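Local coordinates for protein Dot/Icm T4SS effector (Legionella pneumophila subsp. pneumophila, PDB 4HFV) that is a putative effector of the Dot/Icm type IV secretion system whose molecular activity is not established, at residues 5-10 and 76-81; 13-18 and 107-112. All coordinates share one frame; numbering follows the deposited sequence.

In the fold
Two contacts bring helix 9-27 and the residues just ahead of it against parts of the chain more than 60 residues further on, in a protein without strands. Their centres lie about 9 Å apart. Both are buried; the centre of contact 1 lies about 8 Å from the centre of the chain, that of contact 2 about 11 Å, and contact 1 buries 245 Å² where contact 2 buries 101 Å². The chemistry of contact 1 mixes an asparagine that pairs with backbone and apolar packing on helix 70-90; contact 2 is a small polar meeting of two serines and a water at helix 101-109. The two touch directly, since Val7 CG2 lies 3.4 Å from Ser109 O.

Contact 1 of 2, residues 5-10 and 76-81; sequences ELVAYE and VLNALA
Asn78 reaches from helix 70-90 to the extended backbone at Val7 and pairs with both polar groups of that residue. Its CB lies 3.6 Å from Leu6 CD2, and CG keeps nearly the same separation from that methyl. At the tip, OD1 accepts from Val7 N at 3.0 Å; the bond is nearly straight (161°), but the donor N sits 29° out of the plane of the Asn78 carbonyl. ND2 returns a bond to Val7 O, also 3.0 Å, in the amide plane of Asn78 and on a lone pair of the carbonyl. With CG anti to its own carbonyl carbon (chi1 -81°), the amide is directed across to Val7, and two bonds to one residue restrict its rotation. ND2 also donates to Ala74 O, one turn back in the helix.

A second, apolar point lies at Tyr9, where Leu77 CD2 approaches ring atom CE1 to 3.6 Å and the side chains cross at about a right angle. The phenol OH is hydrogen-bonded to Asp64 OD1 of helix 49-64. Thus the residues leading into helix 9-27, with Ala8 as N-cap, lie against helix 70-90; helix 49-64 packs on Tyr9 and Leu77, and Met126 of helix 120-136 touches Asn78.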
# COMPACT_ATOMS: atom_id res chain seq x y z
N GLU A 5 -7.81 -18.49 -11.74
CA GLU A 5 -6.60 -18.91 -12.40
C GLU A 5 -6.22 -17.90 -13.51
O GLU A 5 -7.04 -17.59 -14.41
CB GLU A 5 -6.77 -20.33 -12.96
CG GLU A 5 -5.45 -21.06 -13.18
CD GLU A 5 -5.63 -22.39 -13.90
OE1 GLU A 5 -5.51 -23.44 -13.24
OE2 GLU A 5 -5.89 -22.37 -15.13
N LEU A 6 -5.00 -17.38 -13.47
CA LEU A 6 -4.59 -16.46 -14.52
C LEU A 6 -4.61 -17.14 -15.90
O LEU A 6 -4.14 -18.26 -16.05
CB LEU A 6 -3.20 -15.88 -14.27
CG LEU A 6 -3.02 -15.00 -13.04
CD1 LEU A 6 -1.54 -14.70 -12.86
CD2 LEU A 6 -3.83 -13.72 -13.18
N VAL A 7 -5.14 -16.45 -16.91
CA VAL A 7 -5.04 -16.98 -18.27
C VAL A 7 -3.60 -16.82 -18.75
O VAL A 7 -3.05 -15.74 -18.63
CB VAL A 7 -5.96 -16.20 -19.25
CG1 VAL A 7 -5.85 -16.82 -20.67
CG2 VAL A 7 -7.41 -16.21 -18.78
N ALA A 8 -3.02 -17.84 -19.38
CA ALA A 8 -1.66 -17.68 -19.90
C ALA A 8 -1.52 -16.45 -20.82
O ALA A 8 -2.45 -16.09 -21.58
CB ALA A 8 -1.14 -18.95 -20.58
N TYR A 9 -0.39 -15.75 -20.71
CA TYR A 9 -0.20 -14.48 -21.42
C TYR A 9 -0.40 -14.56 -22.96
O TYR A 9 -1.10 -13.73 -23.56
CB TYR A 9 1.18 -13.89 -21.11
CG TYR A 9 1.47 -12.65 -21.90
CD1 TYR A 9 0.96 -11.44 -21.51
CD2 TYR A 9 2.23 -12.70 -23.06
CE1 TYR A 9 1.20 -10.29 -22.25
CE2 TYR A 9 2.47 -11.56 -23.81
CZ TYR A 9 1.95 -10.35 -23.40
OH TYR A 9 2.20 -9.19 -24.14
N GLU A 10 0.24 -15.52 -23.63
CA GLU A 10 0.13 -15.51 -25.11
C GLU A 10 -1.31 -15.66 -25.57
O GLU A 10 -1.77 -14.98 -26.49
CB GLU A 10 1.00 -16.56 -25.74
CG GLU A 10 2.51 -16.29 -25.60
CD GLU A 10 2.95 -14.97 -26.24
OE1 GLU A 10 2.41 -14.62 -27.32
OE2 GLU A 10 3.85 -14.29 -25.69
N VAL A 76 -0.00 -9.16 -15.07
CA VAL A 76 -0.27 -7.82 -15.56
C VAL A 76 -1.40 -7.74 -16.58
O VAL A 76 -2.33 -6.90 -16.44
CB VAL A 76 0.98 -7.13 -16.09
CG1 VAL A 76 0.63 -5.74 -16.67
CG2 VAL A 76 2.04 -6.99 -14.94
N LEU A 77 -1.35 -8.57 -17.62
CA LEU A 77 -2.37 -8.48 -18.67
C LEU A 77 -3.75 -8.89 -18.14
O LEU A 77 -4.73 -8.22 -18.42
CB LEU A 77 -1.96 -9.23 -19.94
CG LEU A 77 -2.84 -9.01 -21.19
CD1 LEU A 77 -2.95 -7.52 -21.63
CD2 LEU A 77 -2.34 -9.85 -22.35
N ASN A 78 -3.83 -9.97 -17.35
CA ASN A 78 -5.11 -10.34 -16.75
C ASN A 78 -5.67 -9.20 -15.91
O ASN A 78 -6.84 -8.87 -16.01
CB ASN A 78 -4.96 -11.58 -15.85
CG ASN A 78 -4.96 -12.89 -16.63
OD1 ASN A 78 -5.95 -13.61 -16.64
ND2 ASN A 78 -3.84 -13.23 -17.23
N ALA A 79 -4.82 -8.62 -15.06
CA ALA A 79 -5.24 -7.50 -14.23
C ALA A 79 -5.81 -6.35 -15.08
O ALA A 79 -6.86 -5.80 -14.75
CB ALA A 79 -4.06 -6.97 -13.32
N LEU A 80 -5.12 -5.94 -16.12
CA LEU A 80 -5.63 -4.83 -16.92
C LEU A 80 -6.95 -5.19 -17.61
O LEU A 80 -7.83 -4.34 -17.72
CB LEU A 80 -4.63 -4.44 -18.00
CG LEU A 80 -5.02 -3.27 -18.88
CD1 LEU A 80 -5.31 -2.03 -18.06
CD2 LEU A 80 -3.88 -3.05 -19.85
N ALA A 81 -7.07 -6.42 -18.11
CA ALA A 81 -8.30 -6.80 -18.79
C ALA A 81 -9.42 -6.76 -17.77
O ALA A 81 -10.50 -6.23 -18.04
CB ALA A 81 -8.22 -8.19 -19.44

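Contact 2 of 2, residues 13-18 and 107-112; sequences KGSIRE and TISLDL
Ser15 OG is the polar centre of this contact, lying 2.8 Å from Ser109 OG and 2.6 Å from a bound water. The two hydroxyls are hydrogen-bonded to each other. The same water donates to Ser109 O at 2.9 Å, so that Ser109 is reached twice, once directly at its hydroxyl and once through the water at its carbonyl. Ser15 OG also makes a weak bond to Leu12 O in its own helix, while Ser109 OG is bonded to Ser105 O one turn earlier.

Both serines direct CB toward the opposing segment, and their CA atoms, 5.9 Å apart, are the closest CA pair between the two segments. Such a close backbone approach suits two short side chains. Ser15 OG stands between its backbone N and carbonyl carbon (chi1 67°), whereas Ser109 OG lies beside its own N (chi1 -72°); these rotations bring the oxygens together. The approach is compact at the carbon next door as well, with Ser15 OG 3.2 Å from Ser109 CB. Ile16 lies at the margin, its backbone N 4.2 Å from Ser109 OG.

The chain leaves its helix at Asp111 in a Schellman motif, with positive phi (59°), and Asp111 N and Leu112 N bond back to Ile108 O and Thr107 O. Through Ser15 on Ser109, helix 9-27 meets the C-terminal end of helix 101-109, and helix 70-90 packs against both segments, through Leu77 on Ile16 and Ala81 on Leu110.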
# COMPACT_ATOMS: atom_id res chain seq x y z
N LYS A 13 -3.29 -12.42 -24.80
CA LYS A 13 -2.86 -11.45 -25.79
C LYS A 13 -3.60 -11.71 -27.09
O LYS A 13 -4.13 -10.80 -27.71
CB LYS A 13 -1.36 -11.60 -26.03
CG LYS A 13 -0.86 -10.84 -27.20
CD LYS A 13 0.61 -11.08 -27.51
CE LYS A 13 1.02 -10.26 -28.77
NZ LYS A 13 2.50 -10.21 -29.05
N GLY A 14 -3.61 -12.97 -27.50
CA GLY A 14 -4.29 -13.35 -28.72
C GLY A 14 -5.78 -13.05 -28.70
O GLY A 14 -6.33 -12.51 -29.66
N SER A 15 -6.46 -13.36 -27.61
CA SER A 15 -7.91 -13.19 -27.66
C SER A 15 -8.25 -11.73 -27.51
O SER A 15 -9.23 -11.27 -28.07
CB SER A 15 -8.64 -14.07 -26.62
OG SER A 15 -8.34 -13.65 -25.34
N ILE A 16 -7.42 -10.95 -26.81
CA ILE A 16 -7.70 -9.53 -26.69
C ILE A 16 -7.50 -8.87 -28.05
O ILE A 16 -8.26 -8.00 -28.44
CB ILE A 16 -6.81 -8.87 -25.60
CG1 ILE A 16 -7.33 -9.25 -24.20
CG2 ILE A 16 -6.77 -7.34 -25.76
CD1 ILE A 16 -6.38 -8.86 -23.14
N ARG A 17 -6.45 -9.28 -28.76
CA ARG A 17 -6.18 -8.70 -30.06
C ARG A 17 -7.37 -9.08 -30.98
O ARG A 17 -7.82 -8.25 -31.78
CB ARG A 17 -4.85 -9.20 -30.64
CG ARG A 17 -3.59 -8.57 -29.97
CD ARG A 17 -2.27 -9.01 -30.62
NE ARG A 17 -2.41 -8.99 -32.06
CZ ARG A 17 -2.09 -7.95 -32.84
NH1 ARG A 17 -1.53 -6.85 -32.35
NH2 ARG A 17 -2.34 -8.02 -34.15
N GLU A 18 -7.90 -10.30 -30.82
CA GLU A 18 -9.00 -10.73 -31.70
C GLU A 18 -10.24 -9.87 -31.42
O GLU A 18 -10.92 -9.42 -32.37
CB GLU A 18 -9.34 -12.20 -31.57
CG GLU A 18 -10.43 -12.68 -32.62
CD GLU A 18 -10.20 -12.20 -34.09
OE1 GLU A 18 -9.05 -12.25 -34.58
OE2 GLU A 18 -11.19 -11.77 -34.75
N THR A 107 -14.97 -10.90 -20.59
CA THR A 107 -15.38 -11.97 -19.71
C THR A 107 -14.89 -13.32 -20.26
O THR A 107 -14.35 -14.16 -19.52
CB THR A 107 -16.90 -12.05 -19.65
OG1 THR A 107 -17.40 -10.79 -19.18
CG2 THR A 107 -17.36 -13.25 -18.79
N ILE A 108 -15.11 -13.51 -21.56
CA ILE A 108 -14.68 -14.71 -22.27
C ILE A 108 -13.15 -14.88 -22.28
O ILE A 108 -12.66 -15.95 -22.01
CB ILE A 108 -15.17 -14.74 -23.76
CG1 ILE A 108 -16.71 -14.69 -23.88
CG2 ILE A 108 -14.64 -15.97 -24.46
CD1 ILE A 108 -17.39 -15.79 -23.20
N SER A 109 -12.41 -13.82 -22.59
CA SER A 109 -10.96 -13.90 -22.68
C SER A 109 -10.37 -14.33 -21.35
O SER A 109 -9.39 -15.08 -21.29
CB SER A 109 -10.36 -12.55 -23.09
OG SER A 109 -10.62 -12.25 -24.45
N LEU A 110 -10.97 -13.85 -20.28
CA LEU A 110 -10.51 -14.13 -18.93
C LEU A 110 -11.02 -15.50 -18.39
O LEU A 110 -10.61 -15.96 -17.35
CB LEU A 110 -10.93 -12.99 -18.03
CG LEU A 110 -10.16 -11.66 -18.21
CD1 LEU A 110 -10.79 -10.50 -17.44
CD2 LEU A 110 -8.69 -11.86 -17.79
N ASP A 111 -11.95 -16.12 -19.11
CA ASP A 111 -12.56 -17.40 -18.72
C ASP A 111 -13.25 -17.29 -17.36
O ASP A 111 -13.27 -18.25 -16.58
CB ASP A 111 -11.57 -18.57 -18.75
CG ASP A 111 -12.28 -19.94 -18.75
OD1 ASP A 111 -13.37 -20.08 -19.38
OD2 ASP A 111 -11.78 -20.87 -18.09
N LEU A 112 -13.90 -16.16 -17.14
CA LEU A 112 -14.59 -15.92 -15.90
C LEU A 112 -15.92 -16.67 -15.84
O LEU A 112 -16.69 -16.72 -16.80
CB LEU A 112 -14.83 -14.42 -15.70
CG LEU A 112 -13.59 -13.57 -15.42
CD1 LEU A 112 -13.97 -12.11 -15.58
CD2 LEU A 112 -13.04 -13.84 -14.02
O HOH W 1 -7.88 -15.54 -23.68